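PDB 4LJS: periplasmic binding protein from Veillonella parvula, which probably binds a solute, perhaps an iron chelate as many of its relatives do, and hands it to an ABC transporter in the membrane. Local coordinates for residues Val24-Phe29 against Ile158-Arg163; Asn135-Glu140 against Glu154-Arg159; Tyr210-Leu215 against Val227-Thr232. One frame throughout, in Å; residues are numbered along the deposited sequence.

Interactions 1 and 2 are neighbours, their centres about 6 Å apart, and both use helix 151-164: interaction 1 brings the N-terminal hairpin strand to it, and interaction 2 the edge strand 135-138 of the parallel sheet. Two hydrogen bonds join them, Asp-160 OD2 to Tyr-137 OH at 2.6 Å and Ser-28 OG to Ile-138 N at 3.0 Å. Interaction 3 belongs to the other lobe, its centre about 24 Å from that of interaction 2, yet the two touch at one packing contact, Glu-154 CG to Leu-215 CD2 at 4.2 Å. In such two-lobed binding proteins the ligand usually sits in the cleft between the lobes.

Interaction 1: Val24-Phe29 against Ile158-Arg163; sequences VTIESF and IRDLGR
Ile-26 and Val-24 turn their aliphatic branches onto Asp-160 and Arg-163, one helical turn apart on helix 151-164. Strand and helix run nearly antiparallel, their axes crossing at -151° with a closest approach of 9.4 Å. The tight part lies around Ile-26, which is buried with Asp-160. Its first torsion sets CG1 beside the backbone N, and the turn at chi2 then swings CD1 against both helix side chains, 3.9 Å from Asp-160 OD1 and 3.6 Å from Arg-163 NH1. Ile-26 and Arg-163 lie alongside with opposite headings, and the methyl CD1 also comes within 4.1 Å of Arg-163 CD. The acid is not left to this apolar neighbour: its OD2 is bonded to Tyr-137 OH, which holds the carboxylate in place.

Toward Val-24 the contact opens to solvent: Val-24, Thr-25 and Arg-163 are all partly exposed. The Arg-163 chain bends at chi3 (66°) and lays its guanidinium beside the strand, where Val-24 CG1 lies over one face, 3.7 Å above the plane and displaced toward the rim. NH1 then approaches Thr-25 O at 3.0 Å, but the N-H points well off the oxygen (125°) and the bond is weak. Val-24 CG2 meets the backbone Arg-163 O at 3.7 Å. The CB of Thr-25 points away from the helix, its hydroxyl bonded to Thr-39, and Glu-27 is exposed. The charged arginine end therefore lies at the partly exposed end of the contact, combining aliphatic contact with a slight polar hold.

Backbone bonds to Tyr-40 and Ser-38 tie this strand into the antiparallel hairpin of 19-29 and 34-40. Its packing on helix 151-164 adds the N-terminal hairpin to the lobe that carries the four-stranded parallel sheet, in a two-lobed periplasmic binding protein fold.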
ATOM      1  N   VAL A  24     -21.331 -10.895   9.017  1.00 53.30           N
ATOM      2  CA  VAL A  24     -20.290  -9.901   9.226  1.00 52.10           C
ATOM      3  C   VAL A  24     -20.741  -8.537   8.724  1.00 50.46           C
ATOM      4  O   VAL A  24     -21.101  -8.376   7.560  1.00 52.45           O
ATOM      5  CB  VAL A  24     -18.980 -10.306   8.512  1.00 50.47           C
ATOM      6  CG1 VAL A  24     -18.033  -9.124   8.407  1.00 47.56           C
ATOM      7  CG2 VAL A  24     -18.323 -11.471   9.236  1.00 49.85           C
ATOM      8  N   THR A  25     -20.726  -7.560   9.619  1.00 47.85           N
ATOM      9  CA  THR A  25     -21.065  -6.192   9.268  1.00 49.42           C
ATOM     10  C   THR A  25     -19.789  -5.355   9.181  1.00 43.69           C
ATOM     11  O   THR A  25     -19.003  -5.306  10.120  1.00 47.62           O
ATOM     12  CB  THR A  25     -22.035  -5.590  10.295  1.00 59.61           C
ATOM     13  OG1 THR A  25     -23.354  -6.086  10.043  1.00 64.75           O
ATOM     14  CG2 THR A  25     -22.050  -4.082  10.199  1.00 67.12           C
ATOM     15  N   ILE A  26     -19.584  -4.714   8.040  1.00 43.33           N
ATOM     16  CA  ILE A  26     -18.377  -3.940   7.797  1.00 41.36           C
ATOM     17  C   ILE A  26     -18.726  -2.481   7.529  1.00 44.65           C
ATOM     18  O   ILE A  26     -19.690  -2.187   6.819  1.00 48.78           O
ATOM     19  CB  ILE A  26     -17.603  -4.498   6.576  1.00 45.03           C
ATOM     20  CG1 ILE A  26     -17.025  -5.883   6.889  1.00 45.18           C
ATOM     21  CG2 ILE A  26     -16.497  -3.533   6.132  1.00 37.07           C
ATOM     22  CD1 ILE A  26     -16.051  -5.891   8.058  1.00 46.18           C
ATOM     23  N   GLU A  27     -17.946  -1.571   8.107  1.00 40.34           N
ATOM     24  CA  GLU A  27     -18.054  -0.155   7.786  1.00 45.72           C
ATOM     25  C   GLU A  27     -16.958   0.304   6.817  1.00 47.72           C
ATOM     26  O   GLU A  27     -15.766   0.079   7.042  1.00 51.46           O
ATOM     27  CB  GLU A  27     -18.005   0.697   9.056  1.00 50.97           C
ATOM     28  CG  GLU A  27     -17.917   2.191   8.772  1.00 52.02           C
ATOM     29  CD  GLU A  27     -17.805   3.019  10.033  1.00 55.52           C
ATOM     30  OE1 GLU A  27     -16.666   3.261  10.484  1.00 62.92           O
ATOM     31  OE2 GLU A  27     -18.854   3.428  10.570  1.00 55.08           O
ATOM     32  N   SER A  28     -17.376   0.961   5.741  1.00 42.70           N
ATOM     33  CA  SER A  28     -16.454   1.548   4.778  1.00 35.61           C
ATOM     34  C   SER A  28     -16.938   2.966   4.498  1.00 38.59           C
ATOM     35  O   SER A  28     -17.894   3.427   5.128  1.00 44.27           O
ATOM     36  CB  SER A  28     -16.418   0.709   3.499  1.00 34.29           C
ATOM     37  OG  SER A  28     -15.295   1.021   2.684  1.00 34.50           O
ATOM     38  N   PHE A  29     -16.282   3.665   3.577  1.00 35.29           N
ATOM     39  CA  PHE A  29     -16.619   5.064   3.299  1.00 40.53           C
ATOM     40  C   PHE A  29     -16.601   5.350   1.803  1.00 44.51           C
ATOM     41  O   PHE A  29     -15.731   4.868   1.085  1.00 38.54           O
ATOM     42  CB  PHE A  29     -15.620   6.014   3.974  1.00 42.11           C
ATOM     43  CG  PHE A  29     -15.481   5.807   5.450  1.00 48.09           C
ATOM     44  CD1 PHE A  29     -14.673   4.792   5.948  1.00 44.58           C
ATOM     45  CD2 PHE A  29     -16.154   6.634   6.345  1.00 47.85           C
ATOM     46  CE1 PHE A  29     -14.547   4.596   7.313  1.00 51.02           C
ATOM     47  CE2 PHE A  29     -16.032   6.447   7.707  1.00 47.62           C
ATOM     48  CZ  PHE A  29     -15.224   5.424   8.194  1.00 51.32           C
ATOM     49  N   ILE A 158      -6.706  -4.567   6.384  1.00 27.97           N
ATOM     50  CA  ILE A 158      -6.371  -5.987   6.390  1.00 35.73           C
ATOM     51  C   ILE A 158      -7.362  -6.765   7.257  1.00 41.51           C
ATOM     52  O   ILE A 158      -7.829  -7.841   6.881  1.00 36.47           O
ATOM     53  CB  ILE A 158      -4.925  -6.191   6.880  1.00 31.53           C
ATOM     54  CG1 ILE A 158      -3.956  -5.573   5.866  1.00 34.40           C
ATOM     55  CG2 ILE A 158      -4.618  -7.660   7.081  1.00 26.64           C
ATOM     56  CD1 ILE A 158      -2.520  -5.557   6.298  1.00 33.56           C
ATOM     57  N   ARG A 159      -7.705  -6.188   8.403  1.00 32.09           N
ATOM     58  CA  ARG A 159      -8.616  -6.818   9.340  1.00 36.99           C
ATOM     59  C   ARG A 159     -10.029  -6.951   8.750  1.00 40.32           C
ATOM     60  O   ARG A 159     -10.686  -7.982   8.923  1.00 36.90           O
ATOM     61  CB  ARG A 159      -8.630  -6.005  10.635  1.00 37.81           C
ATOM     62  CG  ARG A 159      -9.384  -6.628  11.775  1.00 47.92           C
ATOM     63  CD  ARG A 159      -9.159  -5.832  13.062  1.00 49.61           C
ATOM     64  NE  ARG A 159      -7.875  -6.134  13.696  1.00 50.92           N
ATOM     65  CZ  ARG A 159      -6.919  -5.240  13.937  1.00 52.03           C
ATOM     66  NH1 ARG A 159      -7.088  -3.972  13.591  1.00 48.92           N
ATOM     67  NH2 ARG A 159      -5.792  -5.614  14.536  1.00 52.22           N
ATOM     68  N   ASP A 160     -10.490  -5.915   8.051  1.00 35.93           N
ATOM     69  CA  ASP A 160     -11.807  -5.940   7.409  1.00 36.40           C
ATOM     70  C   ASP A 160     -11.889  -7.030   6.341  1.00 34.96           C
ATOM     71  O   ASP A 160     -12.852  -7.792   6.284  1.00 35.10           O
ATOM     72  CB  ASP A 160     -12.124  -4.593   6.761  1.00 36.30           C
ATOM     73  CG  ASP A 160     -12.485  -3.526   7.771  1.00 42.06           C
ATOM     74  OD1 ASP A 160     -12.856  -3.884   8.910  1.00 38.61           O
ATOM     75  OD2 ASP A 160     -12.406  -2.327   7.419  1.00 41.65           O
ATOM     76  N   LEU A 161     -10.878  -7.096   5.485  1.00 31.71           N
ATOM     77  CA  LEU A 161     -10.852  -8.123   4.459  1.00 35.06           C
ATOM     78  C   LEU A 161     -10.791  -9.502   5.117  1.00 38.73           C
ATOM     79  O   LEU A 161     -11.459 -10.430   4.677  1.00 39.71           O
ATOM     80  CB  LEU A 161      -9.700  -7.888   3.481  1.00 33.75           C
ATOM     81  CG  LEU A 161      -9.937  -6.678   2.561  1.00 36.80           C
ATOM     82  CD1 LEU A 161      -8.720  -6.372   1.698  1.00 30.40           C
ATOM     83  CD2 LEU A 161     -11.171  -6.895   1.680  1.00 37.77           C
ATOM     84  N   GLY A 162     -10.020  -9.618   6.194  1.00 37.08           N
ATOM     85  CA  GLY A 162      -9.995 -10.839   6.980  1.00 31.57           C
ATOM     86  C   GLY A 162     -11.373 -11.288   7.445  1.00 36.07           C
ATOM     87  O   GLY A 162     -11.712 -12.468   7.348  1.00 34.83           O
ATOM     88  N   ARG A 163     -12.180 -10.353   7.945  1.00 34.12           N
ATOM     89  CA  ARG A 163     -13.539 -10.688   8.369  1.00 38.65           C
ATOM     90  C   ARG A 163     -14.422 -11.096   7.183  1.00 42.82           C
ATOM     91  O   ARG A 163     -15.201 -12.046   7.273  1.00 45.79           O
ATOM     92  CB  ARG A 163     -14.193  -9.526   9.123  1.00 40.03           C
ATOM     93  CG  ARG A 163     -13.533  -9.154  10.434  1.00 45.66           C
ATOM     94  CD  ARG A 163     -14.311  -8.040  11.132  1.00 53.96           C
ATOM     95  NE  ARG A 163     -15.636  -8.487  11.560  1.00 61.95           N
ATOM     96  CZ  ARG A 163     -16.675  -7.681  11.760  1.00 69.18           C
ATOM     97  NH1 ARG A 163     -16.553  -6.374  11.560  1.00 69.43           N
ATOM     98  NH2 ARG A 163     -17.842  -8.182  12.153  1.00 74.28           N
TER

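Interaction 2: Asn135-Glu140 against Glu154-Arg159; sequences NVYIAE and EYKYIR
The Tyr-137 ring presents its edge to Tyr-157, whose CD1 lies in the plane of that ring, 3.5 Å from Tyr-137 CE2. The two planes are inclined at 44° and the centroids lie 5.7 Å apart, an oblique aromatic pair. Ala-139 CB also approaches the Tyr-157 ring obliquely, 3.6 Å from CE1, while Asn-53 and Thr-57 of helix 52-60 touch the same tyrosine. Tyr-137 leaves the strand with CG anti to the backbone N (chi1 -178°), and this sends its hydroxyl as far as the helix backbone, with OH 3.6 Å from Tyr-157 CA.

Beside the aromatic pair, the Lys-156 chain is extended until it bends at chi4 and crosses Glu-140 at about a right angle. Glu-140 OE1 and Lys-156 NZ stay 4.3 Å apart, too far for a salt bridge but close enough to attract.

Strand and helix are thus joined by buried aromatic carbon, with the Tyr-137 phenol and the Lys-156 amine, the latter in a salt bridge, both converging on the carboxylate of Asp-160. This gathering of donors would probably favour the ionised form of Asp-160, and Glu-140 would add only longer-range attraction for the lysine.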
ATOM      1  N   ASN A 135     -21.502  -6.632  -2.889  1.00 43.61           N
ATOM      2  CA  ASN A 135     -20.979  -5.678  -1.925  1.00 40.34           C
ATOM      3  C   ASN A 135     -19.794  -4.904  -2.476  1.00 37.73           C
ATOM      4  O   ASN A 135     -19.149  -5.331  -3.440  1.00 39.83           O
ATOM      5  CB  ASN A 135     -20.596  -6.398  -0.638  1.00 34.06           C
ATOM      6  CG  ASN A 135     -21.802  -6.776   0.173  1.00 46.15           C
ATOM      7  OD1 ASN A 135     -22.630  -5.921   0.486  1.00 47.84           O
ATOM      8  ND2 ASN A 135     -21.937  -8.059   0.488  1.00 52.23           N
ATOM      9  N   VAL A 136     -19.520  -3.759  -1.860  1.00 32.87           N
ATOM     10  CA  VAL A 136     -18.379  -2.923  -2.233  1.00 32.63           C
ATOM     11  C   VAL A 136     -17.565  -2.609  -0.975  1.00 34.10           C
ATOM     12  O   VAL A 136     -18.128  -2.275   0.067  1.00 31.56           O
ATOM     13  CB  VAL A 136     -18.844  -1.605  -2.887  1.00 33.01           C
ATOM     14  CG1 VAL A 136     -17.669  -0.641  -3.096  1.00 31.13           C
ATOM     15  CG2 VAL A 136     -19.563  -1.890  -4.207  1.00 30.91           C
ATOM     16  N   TYR A 137     -16.249  -2.759  -1.065  1.00 35.30           N
ATOM     17  CA  TYR A 137     -15.369  -2.339   0.013  1.00 42.04           C
ATOM     18  C   TYR A 137     -14.337  -1.360  -0.525  1.00 35.52           C
ATOM     19  O   TYR A 137     -13.691  -1.621  -1.539  1.00 33.37           O
ATOM     20  CB  TYR A 137     -14.679  -3.528   0.692  1.00 38.64           C
ATOM     21  CG  TYR A 137     -13.800  -3.089   1.838  1.00 31.36           C
ATOM     22  CD1 TYR A 137     -14.358  -2.718   3.056  1.00 32.95           C
ATOM     23  CD2 TYR A 137     -12.417  -3.015   1.699  1.00 32.61           C
ATOM     24  CE1 TYR A 137     -13.568  -2.298   4.114  1.00 33.68           C
ATOM     25  CE2 TYR A 137     -11.609  -2.591   2.761  1.00 39.53           C
ATOM     26  CZ  TYR A 137     -12.195  -2.234   3.963  1.00 39.68           C
ATOM     27  OH  TYR A 137     -11.416  -1.809   5.023  1.00 42.29           O
ATOM     28  N   ILE A 138     -14.195  -0.235   0.168  1.00 27.82           N
ATOM     29  CA  ILE A 138     -13.345   0.864  -0.274  1.00 31.77           C
ATOM     30  C   ILE A 138     -12.193   1.100   0.712  1.00 31.31           C
ATOM     31  O   ILE A 138     -12.414   1.177   1.922  1.00 31.93           O
ATOM     32  CB  ILE A 138     -14.199   2.144  -0.431  1.00 35.83           C
ATOM     33  CG1 ILE A 138     -15.194   1.954  -1.580  1.00 38.97           C
ATOM     34  CG2 ILE A 138     -13.324   3.375  -0.664  1.00 35.32           C
ATOM     35  CD1 ILE A 138     -16.258   3.032  -1.667  1.00 37.27           C
ATOM     36  N   ALA A 139     -10.965   1.194   0.202  1.00 31.50           N
ATOM     37  CA  ALA A 139      -9.810   1.484   1.058  1.00 31.33           C
ATOM     38  C   ALA A 139      -9.935   2.862   1.704  1.00 33.80           C
ATOM     39  O   ALA A 139     -10.004   3.877   1.008  1.00 32.55           O
ATOM     40  CB  ALA A 139      -8.527   1.407   0.264  1.00 29.61           C
ATOM     41  N   GLU A 140      -9.952   2.903   3.031  1.00 32.84           N
ATOM     42  CA  GLU A 140     -10.035   4.179   3.737  1.00 34.60           C
ATOM     43  C   GLU A 140      -8.864   5.119   3.409  1.00 28.41           C
ATOM     44  O   GLU A 140      -9.030   6.335   3.372  1.00 38.09           O
ATOM     45  CB  GLU A 140     -10.135   3.966   5.250  1.00 33.98           C
ATOM     46  CG  GLU A 140     -10.348   5.256   6.011  1.00 41.27           C
ATOM     47  CD  GLU A 140     -10.253   5.079   7.515  1.00 50.66           C
ATOM     48  OE1 GLU A 140      -9.952   3.952   7.970  1.00 46.86           O
ATOM     49  OE2 GLU A 140     -10.477   6.077   8.237  1.00 53.58           O
ATOM     50  N   GLU A 154      -4.239   0.969   7.364  1.00 28.78           N
ATOM     51  CA  GLU A 154      -3.839  -0.247   6.652  1.00 31.23           C
ATOM     52  C   GLU A 154      -4.140  -1.498   7.473  1.00 37.10           C
ATOM     53  O   GLU A 154      -4.597  -2.507   6.929  1.00 35.96           O
ATOM     54  CB  GLU A 154      -2.359  -0.203   6.261  1.00 29.19           C
ATOM     55  CG  GLU A 154      -1.996   0.957   5.343  1.00 41.84           C
ATOM     56  CD  GLU A 154      -2.922   1.066   4.135  1.00 45.17           C
ATOM     57  OE1 GLU A 154      -3.182   0.032   3.475  1.00 40.92           O
ATOM     58  OE2 GLU A 154      -3.393   2.188   3.851  1.00 39.00           O
ATOM     59  N   TYR A 155      -3.888  -1.432   8.780  1.00 31.17           N
ATOM     60  CA  TYR A 155      -4.209  -2.548   9.670  1.00 33.13           C
ATOM     61  C   TYR A 155      -5.700  -2.889   9.623  1.00 31.26           C
ATOM     62  O   TYR A 155      -6.068  -4.055   9.501  1.00 31.96           O
ATOM     63  CB  TYR A 155      -3.795  -2.240  11.111  1.00 32.93           C
ATOM     64  CG  TYR A 155      -2.298  -2.140  11.309  1.00 38.01           C
ATOM     65  CD1 TYR A 155      -1.427  -2.819  10.472  1.00 29.69           C
ATOM     66  CD2 TYR A 155      -1.757  -1.373  12.339  1.00 38.34           C
ATOM     67  CE1 TYR A 155      -0.057  -2.735  10.647  1.00 36.65           C
ATOM     68  CE2 TYR A 155      -0.381  -1.280  12.519  1.00 40.38           C
ATOM     69  CZ  TYR A 155       0.463  -1.966  11.664  1.00 42.07           C
ATOM     70  OH  TYR A 155       1.834  -1.896  11.817  1.00 40.96           O
ATOM     71  N   LYS A 156      -6.549  -1.868   9.726  1.00 27.15           N
ATOM     72  CA  LYS A 156      -7.990  -2.077   9.726  1.00 35.80           C
ATOM     73  C   LYS A 156      -8.421  -2.656   8.383  1.00 33.37           C
ATOM     74  O   LYS A 156      -9.298  -3.518   8.317  1.00 36.68           O
ATOM     75  CB  LYS A 156      -8.737  -0.765   9.992  1.00 35.92           C
ATOM     76  CG  LYS A 156     -10.228  -0.833   9.616  1.00 51.60           C
ATOM     77  CD  LYS A 156     -10.998   0.437   9.996  1.00 66.71           C
ATOM     78  CE  LYS A 156     -12.441   0.409   9.473  1.00 76.82           C
ATOM     79  NZ  LYS A 156     -12.532   0.566   7.984  1.00 76.29           N
ATOM     80  N   TYR A 157      -7.788  -2.169   7.320  1.00 27.35           N
ATOM     81  CA  TYR A 157      -8.066  -2.622   5.966  1.00 33.51           C
ATOM     82  C   TYR A 157      -7.858  -4.126   5.897  1.00 32.37           C
ATOM     83  O   TYR A 157      -8.727  -4.872   5.446  1.00 33.93           O
ATOM     84  CB  TYR A 157      -7.123  -1.912   4.999  1.00 31.94           C
ATOM     85  CG  TYR A 157      -7.244  -2.305   3.539  1.00 32.10           C
ATOM     86  CD1 TYR A 157      -8.210  -1.725   2.723  1.00 31.29           C
ATOM     87  CD2 TYR A 157      -6.366  -3.225   2.969  1.00 28.44           C
ATOM     88  CE1 TYR A 157      -8.310  -2.054   1.386  1.00 35.03           C
ATOM     89  CE2 TYR A 157      -6.459  -3.567   1.624  1.00 27.10           C
ATOM     90  CZ  TYR A 157      -7.438  -2.979   0.838  1.00 37.47           C
ATOM     91  OH  TYR A 157      -7.551  -3.301  -0.500  1.00 32.48           O
ATOM     92  N   ILE A 158      -6.706  -4.567   6.384  1.00 27.97           N
ATOM     93  CA  ILE A 158      -6.371  -5.987   6.390  1.00 35.73           C
ATOM     94  C   ILE A 158      -7.362  -6.765   7.257  1.00 41.51           C
ATOM     95  O   ILE A 158      -7.829  -7.841   6.881  1.00 36.47           O
ATOM     96  CB  ILE A 158      -4.925  -6.191   6.880  1.00 31.53           C
ATOM     97  CG1 ILE A 158      -3.956  -5.573   5.866  1.00 34.40           C
ATOM     98  CG2 ILE A 158      -4.618  -7.660   7.081  1.00 26.64           C
ATOM     99  CD1 ILE A 158      -2.520  -5.557   6.298  1.00 33.56           C
ATOM    100  N   ARG A 159      -7.705  -6.188   8.403  1.00 32.09           N
ATOM    101  CA  ARG A 159      -8.616  -6.818   9.340  1.00 36.99           C
ATOM    102  C   ARG A 159     -10.029  -6.951   8.750  1.00 40.32           C
ATOM    103  O   ARG A 159     -10.686  -7.982   8.923  1.00 36.90           O
ATOM    104  CB  ARG A 159      -8.630  -6.005  10.635  1.00 37.81           C
ATOM    105  CG  ARG A 159      -9.384  -6.628  11.775  1.00 47.92           C
ATOM    106  CD  ARG A 159      -9.159  -5.832  13.062  1.00 49.61           C
ATOM    107  NE  ARG A 159      -7.875  -6.134  13.696  1.00 50.92           N
ATOM    108  CZ  ARG A 159      -6.919  -5.240  13.937  1.00 52.03           C
ATOM    109  NH1 ARG A 159      -7.088  -3.972  13.591  1.00 48.92           N
ATOM    110  NH2 ARG A 159      -5.792  -5.614  14.536  1.00 52.22           N
TER

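Interaction 3: Tyr210-Leu215 against Val227-Thr232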
ATOM      1  N   TYR A 210       7.080  14.095   0.991  1.00 63.21           N
ATOM      2  CA  TYR A 210       6.118  13.295   1.749  1.00 53.79           C
ATOM      3  C   TYR A 210       6.305  13.552   3.237  1.00 50.64           C
ATOM      4  O   TYR A 210       7.270  13.085   3.834  1.00 48.69           O
ATOM      5  CB  TYR A 210       6.299  11.804   1.466  1.00 49.92           C
ATOM      6  CG  TYR A 210       5.828  11.355   0.100  1.00 47.05           C
ATOM      7  CD1 TYR A 210       6.391  11.874  -1.060  1.00 50.73           C
ATOM      8  CD2 TYR A 210       4.831  10.401  -0.028  1.00 43.23           C
ATOM      9  CE1 TYR A 210       5.968  11.460  -2.314  1.00 47.01           C
ATOM     10  CE2 TYR A 210       4.402   9.977  -1.275  1.00 40.34           C
ATOM     11  CZ  TYR A 210       4.975  10.508  -2.415  1.00 44.57           C
ATOM     12  OH  TYR A 210       4.549  10.088  -3.655  1.00 42.27           O
ATOM     13  N   GLY A 211       5.375  14.295   3.830  1.00 55.52           N
ATOM     14  CA  GLY A 211       5.507  14.719   5.211  1.00 45.83           C
ATOM     15  C   GLY A 211       4.660  13.952   6.207  1.00 49.63           C
ATOM     16  O   GLY A 211       4.268  12.806   5.979  1.00 51.21           O
ATOM     17  N   HIS A 212       4.363  14.609   7.321  1.00 49.09           N
ATOM     18  CA  HIS A 212       3.728  13.959   8.460  1.00 49.39           C
ATOM     19  C   HIS A 212       2.333  13.416   8.186  1.00 48.39           C
ATOM     20  O   HIS A 212       1.911  12.453   8.824  1.00 45.96           O
ATOM     21  CB  HIS A 212       3.709  14.906   9.662  1.00 51.68           C
ATOM     22  CG  HIS A 212       5.064  15.144  10.253  1.00 70.61           C
ATOM     23  ND1 HIS A 212       5.709  16.360  10.175  1.00 80.93           N
ATOM     24  CD2 HIS A 212       5.905  14.314  10.915  1.00 80.44           C
ATOM     25  CE1 HIS A 212       6.884  16.272  10.772  1.00 85.47           C
ATOM     26  NE2 HIS A 212       7.028  15.041  11.229  1.00 86.06           N
ATOM     27  N   LYS A 213       1.616  14.032   7.248  1.00 43.67           N
ATOM     28  CA  LYS A 213       0.271  13.576   6.925  1.00 43.41           C
ATOM     29  C   LYS A 213       0.236  12.439   5.897  1.00 42.97           C
ATOM     30  O   LYS A 213      -0.842  11.985   5.518  1.00 40.15           O
ATOM     31  CB  LYS A 213      -0.608  14.745   6.476  1.00 50.12           C
ATOM     32  CG  LYS A 213      -0.831  15.783   7.568  1.00 51.25           C
ATOM     33  CD  LYS A 213      -1.746  16.904   7.114  1.00 60.51           C
ATOM     34  CE  LYS A 213      -3.199  16.455   7.035  1.00 62.18           C
ATOM     35  NZ  LYS A 213      -4.095  17.593   6.677  1.00 63.75           N
ATOM     36  N   THR A 214       1.404  11.980   5.454  1.00 36.00           N
ATOM     37  CA  THR A 214       1.460  10.855   4.518  1.00 43.36           C
ATOM     38  C   THR A 214       1.820   9.566   5.256  1.00 41.52           C
ATOM     39  O   THR A 214       2.396   9.603   6.344  1.00 35.78           O
ATOM     40  CB  THR A 214       2.497  11.073   3.403  1.00 40.13           C
ATOM     41  OG1 THR A 214       3.821  10.953   3.950  1.00 36.13           O
ATOM     42  CG2 THR A 214       2.316  12.441   2.751  1.00 40.08           C
ATOM     43  N   LEU A 215       1.481   8.429   4.660  1.00 32.64           N
ATOM     44  CA  LEU A 215       1.785   7.148   5.280  1.00 32.31           C
ATOM     45  C   LEU A 215       3.295   6.946   5.448  1.00 35.99           C
ATOM     46  O   LEU A 215       3.744   6.454   6.486  1.00 34.55           O
ATOM     47  CB  LEU A 215       1.166   5.991   4.496  1.00 32.17           C
ATOM     48  CG  LEU A 215       1.595   4.606   5.001  1.00 34.67           C
ATOM     49  CD1 LEU A 215       1.147   4.375   6.452  1.00 31.93           C
ATOM     50  CD2 LEU A 215       1.051   3.534   4.096  1.00 31.23           C
ATOM     51  N   VAL A 227      11.030  12.931  11.438  1.00 43.94           N
ATOM     52  CA  VAL A 227      10.648  13.091  10.040  1.00 41.79           C
ATOM     53  C   VAL A 227      10.629  14.558   9.631  1.00 42.83           C
ATOM     54  O   VAL A 227       9.954  15.377  10.251  1.00 46.47           O
ATOM     55  CB  VAL A 227       9.273  12.441   9.743  1.00 39.81           C
ATOM     56  CG1 VAL A 227       8.886  12.649   8.290  1.00 39.33           C
ATOM     57  CG2 VAL A 227       9.313  10.961  10.048  1.00 36.70           C
ATOM     58  N   ILE A 228      11.382  14.880   8.586  1.00 44.09           N
ATOM     59  CA  ILE A 228      11.420  16.235   8.045  1.00 47.51           C
ATOM     60  C   ILE A 228      10.128  16.565   7.300  1.00 54.20           C
ATOM     61  O   ILE A 228       9.627  15.749   6.526  1.00 56.11           O
ATOM     62  CB  ILE A 228      12.607  16.406   7.078  1.00 48.53           C
ATOM     63  CG1 ILE A 228      13.926  16.193   7.819  1.00 47.37           C
ATOM     64  CG2 ILE A 228      12.579  17.778   6.421  1.00 49.90           C
ATOM     65  CD1 ILE A 228      15.128  16.203   6.926  1.00 47.49           C
ATOM     66  N   ASP A 229       9.592  17.758   7.540  1.00 54.61           N
ATOM     67  CA  ASP A 229       8.379  18.207   6.859  1.00 57.81           C
ATOM     68  C   ASP A 229       8.297  19.728   6.833  1.00 59.76           C
ATOM     69  O   ASP A 229       7.970  20.357   7.838  1.00 60.58           O
ATOM     70  CB  ASP A 229       7.136  17.624   7.536  1.00 61.77           C
ATOM     71  CG  ASP A 229       5.857  17.901   6.761  1.00 70.07           C
ATOM     72  OD1 ASP A 229       5.930  18.442   5.636  1.00 69.22           O
ATOM     73  OD2 ASP A 229       4.772  17.554   7.274  1.00 76.06           O
ATOM     74  N   THR A 230       8.590  20.311   5.678  1.00 64.93           N
ATOM     75  CA  THR A 230       8.551  21.759   5.521  1.00 71.76           C
ATOM     76  C   THR A 230       7.163  22.244   5.109  1.00 76.42           C
ATOM     77  O   THR A 230       6.971  23.428   4.832  1.00 81.16           O
ATOM     78  CB  THR A 230       9.580  22.236   4.482  1.00 72.41           C
ATOM     79  OG1 THR A 230       9.348  21.564   3.235  1.00 72.47           O
ATOM     80  CG2 THR A 230      10.998  21.944   4.965  1.00 67.12           C
ATOM     81  N   GLU A 231       6.209  21.319   5.060  1.00 75.49           N
ATOM     82  CA  GLU A 231       4.815  21.643   4.758  1.00 75.37           C
ATOM     83  C   GLU A 231       4.659  22.378   3.430  1.00 76.85           C
ATOM     84  O   GLU A 231       4.045  23.438   3.362  1.00 79.59           O
ATOM     85  CB  GLU A 231       4.197  22.446   5.898  1.00 79.10           C
ATOM     86  CG  GLU A 231       4.319  21.757   7.243  1.00 77.49           C
ATOM     87  CD  GLU A 231       3.764  22.587   8.374  1.00 87.72           C
ATOM     88  OE1 GLU A 231       3.578  23.809   8.184  1.00 95.00           O
ATOM     89  OE2 GLU A 231       3.511  22.015   9.456  1.00 91.91           O
ATOM     90  N   THR A 232       5.224  21.790   2.383  1.00 76.76           N
ATOM     91  CA  THR A 232       5.181  22.340   1.039  1.00 81.77           C
ATOM     92  C   THR A 232       5.010  21.144   0.112  1.00 84.97           C
ATOM     93  O   THR A 232       5.498  20.056   0.418  1.00 89.34           O
ATOM     94  CB  THR A 232       6.513  23.033   0.703  1.00 82.97           C
ATOM     95  OG1 THR A 232       7.208  23.350   1.917  1.00 87.34           O
ATOM     96  CG2 THR A 232       6.295  24.308  -0.114  1.00 81.27           C
TER
HETATM   97  O   HOH W   1      10.034  13.571   4.898  1.00 39.71           O
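Gly-211 and Asp-229 bring two irregular loops together with their CA atoms 4.8 Å apart, just where a type I turn from Gly-211 to Thr-214 begins. The glycine backbone lies directly against the acid, its CA 3.6 Å from Asp-229 CG. CG of Asp-229 stands anti to the backbone N (chi1 -172°), a setting that carries the carboxylate across to the turn. There OD2 receives the backbone N of His-212 at 3.0 Å in a nearly straight bond (170°), although the donor comes from well above the carboxylate plane. His-212 ND1 adds a weak bond to the same oxygen, and the imidazole, its plane 49° from that of the carboxylate, rests against Asp-229 CB with ND1 3.3 Å away. Farther along the ring, NE2 comes within 3.1 Å of Val-227 O.

OD1 accepts from Glu-231 N at 2.9 Å, also well out of the carboxylate plane but on its opposite side, closing an Asx turn. Within the turn, Gly-211 O accepts from both the backbone N and the hydroxyl of Thr-214, the residue that N-caps helix 215-222. A water donates to Tyr-210 O and Ile-228 O, joining two carbonyls that could not bond directly.

One carboxylate therefore organises both loops, each oxygen holding a different one. Its negative charge would probably favour protonation of His-212.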